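Local atomic coordinates of NAD(+) phosphorylase MbcT (PDB entry 6FKG), a protein that degrades NAD(+) by phosphorolysis, as the toxin of a type II toxin-antitoxin pair whose unchecked expression kills the mycobacterial cell. Residues G17-S22 with L99-L104; G45-P50 with D123-C128; L91-V96 with L169-D174. One frame throughout, in Å; residues are numbered along the deposited sequence.

Contact 1: G17-S22 with L99-L104; sequences GTIEWS and LAVLDL
Ile19 and Val101 face each other across two antiparallel strands, and their side chains meet on the same face of the sheet. CG1 of Ile19 approaches CG2 of Val101 to 3.8 Å, with the two side chains running obliquely past each other. The branching of Ile19 explains this. Its CG1 sits between the backbone N and the carbonyl carbon (chi1 64°), which sends the chain on toward the far end of the partner strand. CD1 therefore reaches Asp103, 3.6 Å from OD2 and close to CB, and lies against the carboxylate as an apolar neighbour. The polar end of Asp103 has a partner elsewhere, since OD1 is hydrogen-bonded to Thr105 OG1. The same methyl, CG2 of Val101, is also met by CB of Trp21 at 3.9 Å. The indole itself turns away from the 99-104 strand, and the Trp21 side chain touches Leu144 and Leu153. Val101 also packs on both of these leucines.

Thr18 points its side chain toward the other segment, and its OG1 comes 4.0 Å from CB of Ala100, which shares the opposite face with Glu20. The backbones are joined by two reciprocal pairs of bonds. Ile19 N donates to Val101 O, and Val101 N returns the bond to Ile19 O at 2.8 Å. Trp21 and Leu99 form the second pair, with Trp21 N 2.8 Å from Leu99 O. Beside the ladder, at Gly17, a water donates to Gly17 O and accepts from Asp103 N, linking the two backbones. CD1 of Leu102 also touches Gly17 O, at 3.6 Å.

The strand axes make an angle of 117°, so the pair is strongly twisted. This is an antiparallel beta ladder in the mixed sheet of the RES domain, joining the start of strand 19-30 to the end of strand 89-103.

Contact 2: G45-P50 with D123-C128; sequences GGRWNP and DDWSGC
Trp125 lays one face of its indole on the backbone of Gly46 and Arg47. CA of Arg47 stands 3.7 Å from the centroid of the five-membered ring, a CH-pi contact. The Arg47 side chain starts extended, with CG anti to the backbone N (chi1 177°), then bends at chi3 (-60°). The bend brings the guanidinium to CD1 and NE1 of Trp125, with the two planes 69° apart. NE1 of Trp125 lies over a guanidinium face, 3.2 Å from NH2. Both are donors, so they do not bond to each other. Instead they share an acceptor, the terminal carboxylate oxygen of Val115 of the antitoxin chain MbcA. The antitoxin blocks access to the toxin active site, and this pair of residues receives its C-terminus.

Gly46 to Asn49 form a type I beta turn, which presents Trp48 to Cys128 in helix 126-137. CB and SG of Cys128 both sit over one face of the Trp48 six-membered ring. SG is 3.7 Å from its centroid, a sulfur-aromatic contact. Asp124 caps the same helix by accepting from Ser126 N through OD1, at 3.1 Å.

Contact 3: L91-V96 with L169-D174; sequences LHTIDV and LRQSVD
Segments 91-96 and 169-174 run antiparallel, their axes 167° apart, and their register shifts by one residue at a classic beta bulge where Arg170 and Gln171 both face Thr93. Thr93 O accepts a bond of 2.8 Å from Arg170 N and a weak one from Gln171 N. Thr93 N donates to Gln171 O. Beyond the bulge, Leu91 and Val173 exchange a regular pair of backbone bonds.

His92 and Ser172 meet on one face of the sheet. OG of Ser172 lies in the plane of the imidazole at its edge, 2.8 Å from ND1. Either atom could be the donor. NE2 of the same ring bonds to Thr29 OG1, so the imidazole is held at both nitrogens and its rotation is fixed. Leu169 packs beside it on this face. Its CD1 lies 3.8 Å from CB of His92 and the same distance from CG1 of Ile94.

The opposite face carries Leu91, Thr93, Gln171 and Val173. CB of Leu91 touches CG2 of Val173. A water donates to Leu91 O and also bonds to Thr93 OG1, with a weak link to Gln171 OE1. That OE1 is also hydrogen-bonded to a glycerol, probably from the crystallisation liquor.

Arg170 turns toward Asp95. Its chain bends at chi2 (-40°), bringing NE back to 2.8 Å from Asp95 OD2. The result is a salt bridge. The N-H points poorly at the oxygen, so the hydrogen bond within it is weak. The carboxylate and guanidinium planes are 75° apart. Thr24 OG1 binds the other oxygen of Asp95.

Strand 19-30 flanks segment 91-96 as well. The arrangement is a bulged antiparallel beta ladder joining strand 167-174 to the long strand 89-103 of the mixed sheet.

Overall arrangement
From the N terminus, helix 7-16 leads into strand 19-30, whose start opens contact 1. Loop 45-50 opens contact 2 and 91-96 opens contact 3; the loops close in the same order, at 99-104, 123-128 and 169-174. Strand 89-103 thus supplies 91-96 to contact 3 before 99-104 to contact 1, and 169-174 completes contact 3 near the C-terminal helix. All three pairs of contacts cross along the chain, and none nests. Contacts 1 and 3 share strand 89-103 and touch at Ser22 and Val96. Contacts 1 and 2 touch where Leu104 packs on Trp48. Contacts 2 and 3 lie about 25 Å apart between centres.

Contact 1: G17-S22 with L99-L104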
loop_
_atom_site.group_PDB
_atom_site.type_symbol
_atom_site.label_atom_id
_atom_site.label_comp_id
_atom_site.label_asym_id
_atom_site.label_seq_id
_atom_site.Cartn_x
_atom_site.Cartn_y
_atom_site.Cartn_z
ATOM N N GLY B 17 32.678 28.676 -13.962
ATOM C CA GLY B 17 32.532 28.946 -15.376
ATOM C C GLY B 17 33.152 27.858 -16.236
ATOM O O GLY B 17 33.454 26.758 -15.759
ATOM N N THR B 18 33.338 28.173 -17.510
ATOM C CA THR B 18 33.797 27.207 -18.496
ATOM C C THR B 18 35.109 27.646 -19.109
ATOM O O THR B 18 35.504 28.810 -18.987
ATOM C CB THR B 18 32.783 27.026 -19.643
ATOM O OG1 THR B 18 32.573 28.288 -20.281
ATOM C CG2 THR B 18 31.450 26.492 -19.138
ATOM N N ILE B 19 35.777 26.704 -19.767
ATOM C CA ILE B 19 36.861 27.026 -20.686
ATOM C C ILE B 19 36.500 26.446 -22.046
ATOM O O ILE B 19 35.681 25.530 -22.133
ATOM C CB ILE B 19 38.223 26.460 -20.228
ATOM C CG1 ILE B 19 38.186 24.933 -20.208
ATOM C CG2 ILE B 19 38.622 27.027 -18.870
ATOM C CD1 ILE B 19 39.544 24.300 -19.941
ATOM N N GLU B 20 37.088 26.987 -23.106
ATOM C CA GLU B 20 36.922 26.400 -24.430
ATOM C C GLU B 20 38.027 25.391 -24.666
ATOM O O GLU B 20 39.212 25.719 -24.614
ATOM C CB GLU B 20 36.926 27.468 -25.524
ATOM C CG GLU B 20 35.587 28.147 -25.706
ATOM C CD GLU B 20 35.493 28.922 -27.004
ATOM O OE1 GLU B 20 36.549 29.256 -27.584
ATOM O OE2 GLU B 20 34.355 29.196 -27.441
ATOM N N TRP B 21 37.631 24.154 -24.921
ATOM C CA TRP B 21 38.585 23.071 -25.020
ATOM C C TRP B 21 38.545 22.416 -26.395
ATOM O O TRP B 21 37.481 22.060 -26.900
ATOM C CB TRP B 21 38.289 22.053 -23.930
ATOM C CG TRP B 21 39.365 21.066 -23.666
ATOM C CD1 TRP B 21 40.550 21.290 -23.029
ATOM C CD2 TRP B 21 39.333 19.674 -23.982
ATOM N NE1 TRP B 21 41.267 20.116 -22.941
ATOM C CE2 TRP B 21 40.539 19.111 -23.516
ATOM C CE3 TRP B 21 38.404 18.849 -24.618
ATOM C CZ2 TRP B 21 40.840 17.768 -23.681
ATOM C CZ3 TRP B 21 38.702 17.517 -24.775
ATOM C CH2 TRP B 21 39.902 16.985 -24.301
ATOM N N SER B 22 39.709 22.260 -27.004
ATOM C CA SER B 22 39.793 21.547 -28.268
ATOM C C SER B 22 40.803 20.419 -28.171
ATOM O O SER B 22 41.918 20.605 -27.680
ATOM C CB SER B 22 40.174 22.497 -29.402
ATOM O OG SER B 22 39.336 23.639 -29.386
ATOM N N LEU B 99 34.811 23.369 -27.218
ATOM C CA LEU B 99 33.724 22.940 -26.341
ATOM C C LEU B 99 33.811 23.694 -25.021
ATOM O O LEU B 99 34.866 23.724 -24.381
ATOM C CB LEU B 99 33.777 21.426 -26.099
ATOM C CG LEU B 99 32.471 20.727 -25.719
ATOM C CD1 LEU B 99 31.508 20.749 -26.888
ATOM C CD2 LEU B 99 32.711 19.294 -25.243
ATOM N N ALA B 100 32.707 24.323 -24.628
ATOM C CA ALA B 100 32.650 25.093 -23.387
ATOM C C ALA B 100 32.422 24.148 -22.227
ATOM O O ALA B 100 31.302 23.701 -21.993
ATOM C CB ALA B 100 31.540 26.159 -23.448
ATOM N N VAL B 101 33.489 23.831 -21.498
ATOM C CA VAL B 101 33.413 22.773 -20.507
ATOM C C VAL B 101 33.793 23.242 -19.108
ATOM O O VAL B 101 34.637 24.123 -18.939
ATOM C CB VAL B 101 34.328 21.588 -20.894
ATOM C CG1 VAL B 101 33.904 21.012 -22.233
ATOM C CG2 VAL B 101 35.788 22.041 -20.945
ATOM N N LEU B 102 33.142 22.659 -18.107
ATOM C CA LEU B 102 33.579 22.798 -16.727
ATOM C C LEU B 102 34.901 22.049 -16.549
ATOM O O LEU B 102 34.958 20.837 -16.753
ATOM C CB LEU B 102 32.521 22.249 -15.770
ATOM C CG LEU B 102 32.859 22.352 -14.279
ATOM C CD1 LEU B 102 32.922 23.807 -13.815
ATOM C CD2 LEU B 102 31.815 21.575 -13.488
ATOM N N ASP B 103 35.962 22.764 -16.182
ATOM C CA ASP B 103 37.284 22.141 -16.084
ATOM C C ASP B 103 37.554 21.605 -14.688
ATOM O O ASP B 103 37.878 22.365 -13.787
ATOM C CB ASP B 103 38.383 23.139 -16.463
ATOM C CG ASP B 103 39.767 22.512 -16.475
ATOM O OD1 ASP B 103 39.893 21.279 -16.292
ATOM O OD2 ASP B 103 40.736 23.259 -16.682
ATOM N N LEU B 104 37.457 20.288 -14.527
ATOM C CA LEU B 104 37.711 19.664 -13.231
ATOM C C LEU B 104 39.021 18.870 -13.238
ATOM O O LEU B 104 39.193 17.945 -12.444
ATOM C CB LEU B 104 36.545 18.741 -12.845
ATOM C CG LEU B 104 35.179 19.424 -12.742
ATOM C CD1 LEU B 104 34.091 18.429 -12.302
ATOM C CD2 LEU B 104 35.238 20.618 -11.801
HETATM O O HOH W 1 35.918 25.637 -15.503
#

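Contact 2: G45-P50 with D123-C128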
loop_
_atom_site.group_PDB
_atom_site.type_symbol
_atom_site.label_atom_id
_atom_site.label_comp_id
_atom_site.label_asym_id
_atom_site.label_seq_id
_atom_site.Cartn_x
_atom_site.Cartn_y
_atom_site.Cartn_z
ATOM N N GLY B 45 22.447 5.984 -16.776
ATOM C CA GLY B 45 23.293 6.859 -15.983
ATOM C C GLY B 45 24.747 6.547 -16.293
ATOM O O GLY B 45 25.050 5.487 -16.839
ATOM N N GLY B 46 25.640 7.472 -15.949
ATOM C CA GLY B 46 27.077 7.274 -16.081
ATOM C C GLY B 46 27.736 7.914 -14.875
ATOM O O GLY B 46 27.052 8.551 -14.074
ATOM N N ARG B 47 29.052 7.748 -14.720
ATOM C CA ARG B 47 29.701 8.277 -13.534
ATOM C C ARG B 47 29.392 9.760 -13.366
ATOM O O ARG B 47 29.150 10.225 -12.247
ATOM C CB ARG B 47 31.223 8.067 -13.567
ATOM C CG ARG B 47 31.908 8.692 -12.338
ATOM C CD ARG B 47 33.314 8.156 -12.097
ATOM N NE ARG B 47 33.354 6.708 -11.867
ATOM C CZ ARG B 47 33.298 6.110 -10.678
ATOM N NH1 ARG B 47 33.197 6.815 -9.551
ATOM N NH2 ARG B 47 33.348 4.784 -10.612
ATOM N N TRP B 48 29.352 10.481 -14.482
ATOM C CA TRP B 48 29.176 11.929 -14.464
ATOM C C TRP B 48 27.808 12.422 -14.964
ATOM O O TRP B 48 27.665 13.581 -15.311
ATOM C CB TRP B 48 30.287 12.588 -15.302
ATOM C CG TRP B 48 31.658 12.427 -14.695
ATOM C CD1 TRP B 48 32.569 11.438 -14.955
ATOM C CD2 TRP B 48 32.264 13.283 -13.712
ATOM N NE1 TRP B 48 33.708 11.630 -14.188
ATOM C CE2 TRP B 48 33.540 12.755 -13.422
ATOM C CE3 TRP B 48 31.846 14.443 -13.048
ATOM C CZ2 TRP B 48 34.411 13.362 -12.507
ATOM C CZ3 TRP B 48 32.722 15.046 -12.132
ATOM C CH2 TRP B 48 33.982 14.502 -11.879
ATOM N N ASN B 49 26.802 11.557 -15.006
ATOM C CA ASN B 49 25.451 12.035 -15.329
ATOM C C ASN B 49 24.383 11.169 -14.706
ATOM O O ASN B 49 24.462 9.941 -14.752
ATOM C CB ASN B 49 25.212 12.101 -16.855
ATOM C CG ASN B 49 25.115 10.733 -17.492
ATOM O OD1 ASN B 49 26.135 10.084 -17.730
ATOM N ND2 ASN B 49 23.891 10.279 -17.757
ATOM N N PRO B 50 23.360 11.809 -14.132
ATOM C CA PRO B 50 22.208 11.037 -13.671
ATOM C C PRO B 50 21.478 10.500 -14.895
ATOM O O PRO B 50 21.663 11.037 -15.993
ATOM C CB PRO B 50 21.364 12.074 -12.930
ATOM C CG PRO B 50 21.649 13.346 -13.682
ATOM C CD PRO B 50 23.113 13.261 -14.072
ATOM N N ASP B 123 33.028 3.276 -5.932
ATOM C CA ASP B 123 31.800 2.677 -6.439
ATOM C C ASP B 123 30.619 3.658 -6.488
ATOM O O ASP B 123 29.671 3.434 -7.237
ATOM C CB ASP B 123 31.410 1.457 -5.595
ATOM C CG ASP B 123 32.341 0.272 -5.800
ATOM O OD1 ASP B 123 33.341 0.399 -6.544
ATOM O OD2 ASP B 123 32.067 -0.799 -5.210
ATOM N N ASP B 124 30.670 4.728 -5.692
ATOM C CA ASP B 124 29.559 5.679 -5.597
ATOM C C ASP B 124 29.664 6.824 -6.608
ATOM O O ASP B 124 30.595 7.626 -6.559
ATOM C CB ASP B 124 29.470 6.267 -4.187
ATOM C CG ASP B 124 28.323 7.254 -4.043
ATOM O OD1 ASP B 124 27.289 7.057 -4.716
ATOM O OD2 ASP B 124 28.456 8.230 -3.269
ATOM N N TRP B 125 28.684 6.912 -7.500
ATOM C CA TRP B 125 28.667 7.937 -8.537
ATOM C C TRP B 125 27.962 9.237 -8.116
ATOM O O TRP B 125 27.940 10.193 -8.895
ATOM C CB TRP B 125 27.963 7.400 -9.791
ATOM C CG TRP B 125 28.678 6.312 -10.576
ATOM C CD1 TRP B 125 29.941 5.817 -10.365
ATOM C CD2 TRP B 125 28.144 5.588 -11.696
ATOM N NE1 TRP B 125 30.224 4.835 -11.295
ATOM C CE2 TRP B 125 29.139 4.679 -12.122
ATOM C CE3 TRP B 125 26.924 5.628 -12.387
ATOM C CZ2 TRP B 125 28.943 3.813 -13.197
ATOM C CZ3 TRP B 125 26.733 4.772 -13.456
ATOM C CH2 TRP B 125 27.739 3.874 -13.852
ATOM N N SER B 126 27.354 9.275 -6.924
ATOM C CA SER B 126 26.388 10.345 -6.619
ATOM C C SER B 126 26.965 11.757 -6.734
ATOM O O SER B 126 26.345 12.646 -7.324
ATOM C CB SER B 126 25.786 10.165 -5.219
ATOM O OG SER B 126 26.726 10.437 -4.192
ATOM N N GLY B 127 28.150 11.974 -6.174
ATOM C CA GLY B 127 28.749 13.296 -6.215
ATOM C C GLY B 127 29.066 13.766 -7.617
ATOM O O GLY B 127 28.704 14.886 -8.003
ATOM N N CYS B 128 29.749 12.922 -8.390
ATOM C CA CYS B 128 30.028 13.246 -9.794
ATOM C C CYS B 128 28.739 13.473 -10.582
ATOM O O CYS B 128 28.673 14.368 -11.428
ATOM C CB CYS B 128 30.840 12.141 -10.466
ATOM S SG CYS B 128 32.501 11.913 -9.739
#

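Contact 3: L91-V96 with L169-D174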
loop_
_atom_site.group_PDB
_atom_site.type_symbol
_atom_site.label_atom_id
_atom_site.label_comp_id
_atom_site.label_asym_id
_atom_site.label_seq_id
_atom_site.Cartn_x
_atom_site.Cartn_y
_atom_site.Cartn_z
ATOM N N LEU B 91 36.498 1.694 -32.350
ATOM C CA LEU B 91 37.157 2.826 -31.735
ATOM C C LEU B 91 36.998 4.035 -32.642
ATOM O O LEU B 91 37.445 4.030 -33.793
ATOM C CB LEU B 91 38.652 2.531 -31.499
ATOM C CG LEU B 91 39.462 3.707 -30.951
ATOM C CD1 LEU B 91 38.983 4.137 -29.570
ATOM C CD2 LEU B 91 40.929 3.325 -30.915
ATOM N N HIS B 92 36.362 5.065 -32.103
ATOM C CA HIS B 92 36.065 6.288 -32.833
ATOM C C HIS B 92 36.984 7.418 -32.457
ATOM O O HIS B 92 37.144 7.733 -31.283
ATOM C CB HIS B 92 34.628 6.718 -32.566
ATOM C CG HIS B 92 33.645 5.614 -32.728
ATOM N ND1 HIS B 92 33.342 5.068 -33.958
ATOM C CD2 HIS B 92 32.904 4.939 -31.818
ATOM C CE1 HIS B 92 32.446 4.109 -33.795
ATOM N NE2 HIS B 92 32.165 4.010 -32.505
ATOM N N THR B 93 37.573 8.030 -33.467
ATOM C CA THR B 93 38.390 9.210 -33.295
ATOM C C THR B 93 37.506 10.411 -33.576
ATOM O O THR B 93 36.982 10.537 -34.678
ATOM C CB THR B 93 39.579 9.204 -34.248
ATOM O OG1 THR B 93 40.348 8.015 -34.038
ATOM C CG2 THR B 93 40.453 10.426 -34.027
ATOM N N ILE B 94 37.329 11.268 -32.579
ATOM C CA ILE B 94 36.381 12.376 -32.667
ATOM C C ILE B 94 37.073 13.669 -32.284
ATOM O O ILE B 94 37.521 13.834 -31.149
ATOM C CB ILE B 94 35.156 12.146 -31.760
ATOM C CG1 ILE B 94 34.401 10.881 -32.203
ATOM C CG2 ILE B 94 34.236 13.382 -31.770
ATOM C CD1 ILE B 94 33.409 10.331 -31.172
ATOM N N ASP B 95 37.181 14.574 -33.251
ATOM C CA ASP B 95 37.748 15.893 -33.008
ATOM C C ASP B 95 36.742 16.786 -32.282
ATOM O O ASP B 95 35.593 16.941 -32.717
ATOM C CB ASP B 95 38.182 16.555 -34.319
ATOM C CG ASP B 95 39.493 16.013 -34.851
ATOM O OD1 ASP B 95 40.243 15.382 -34.080
ATOM O OD2 ASP B 95 39.788 16.244 -36.042
ATOM N N VAL B 96 37.185 17.373 -31.176
ATOM C CA VAL B 96 36.354 18.285 -30.387
ATOM C C VAL B 96 36.905 19.704 -30.530
ATOM O O VAL B 96 38.102 19.926 -30.335
ATOM C CB VAL B 96 36.324 17.874 -28.899
ATOM C CG1 VAL B 96 35.509 18.865 -28.075
ATOM C CG2 VAL B 96 35.787 16.456 -28.753
ATOM N N LEU B 169 33.353 13.330 -36.229
ATOM C CA LEU B 169 33.881 11.973 -36.347
ATOM C C LEU B 169 34.920 11.936 -37.460
ATOM O O LEU B 169 34.611 12.280 -38.597
ATOM C CB LEU B 169 32.762 10.975 -36.641
ATOM C CG LEU B 169 33.202 9.525 -36.806
ATOM C CD1 LEU B 169 33.790 9.003 -35.493
ATOM C CD2 LEU B 169 32.042 8.653 -37.283
ATOM N N ARG B 170 36.145 11.537 -37.128
ATOM C CA ARG B 170 37.242 11.519 -38.098
ATOM C C ARG B 170 37.480 10.121 -38.633
ATOM O O ARG B 170 37.819 9.946 -39.790
ATOM C CB ARG B 170 38.540 12.041 -37.473
ATOM C CG ARG B 170 38.547 13.524 -37.170
ATOM C CD ARG B 170 37.874 14.318 -38.284
ATOM N NE ARG B 170 38.405 15.673 -38.373
ATOM C CZ ARG B 170 37.728 16.716 -38.849
ATOM N NH1 ARG B 170 36.478 16.569 -39.275
ATOM N NH2 ARG B 170 38.300 17.911 -38.891
ATOM N N GLN B 171 37.298 9.120 -37.780
ATOM C CA GLN B 171 37.706 7.767 -38.126
ATOM C C GLN B 171 37.050 6.765 -37.187
ATOM O O GLN B 171 36.835 7.071 -36.024
ATOM C CB GLN B 171 39.231 7.658 -38.056
ATOM C CG GLN B 171 39.808 6.289 -38.333
ATOM C CD GLN B 171 41.281 6.229 -37.991
ATOM O OE1 GLN B 171 41.708 5.437 -37.152
ATOM N NE2 GLN B 171 42.065 7.081 -38.632
ATOM N N SER B 172 36.716 5.585 -37.704
ATOM C CA SER B 172 36.228 4.473 -36.871
ATOM C C SER B 172 36.964 3.209 -37.296
ATOM O O SER B 172 37.068 2.939 -38.487
ATOM C CB SER B 172 34.712 4.263 -37.023
ATOM O OG SER B 172 33.963 5.407 -36.647
ATOM N N VAL B 173 37.471 2.436 -36.342
ATOM C CA VAL B 173 38.179 1.205 -36.683
ATOM C C VAL B 173 37.716 0.089 -35.768
ATOM O O VAL B 173 37.245 0.352 -34.671
ATOM C CB VAL B 173 39.720 1.352 -36.566
ATOM C CG1 VAL B 173 40.227 2.388 -37.566
ATOM C CG2 VAL B 173 40.125 1.705 -35.126
ATOM N N ASP B 174 37.859 -1.154 -36.214
ATOM C CA ASP B 174 37.486 -2.282 -35.373
ATOM C C ASP B 174 38.434 -2.383 -34.197
ATOM O O ASP B 174 39.659 -2.395 -34.372
ATOM C CB ASP B 174 37.484 -3.584 -36.158
ATOM C CG ASP B 174 36.399 -3.620 -37.225
ATOM O OD1 ASP B 174 35.414 -2.861 -37.116
ATOM O OD2 ASP B 174 36.526 -4.430 -38.155
HETATM O O HOH W 2 39.599 5.451 -34.572
#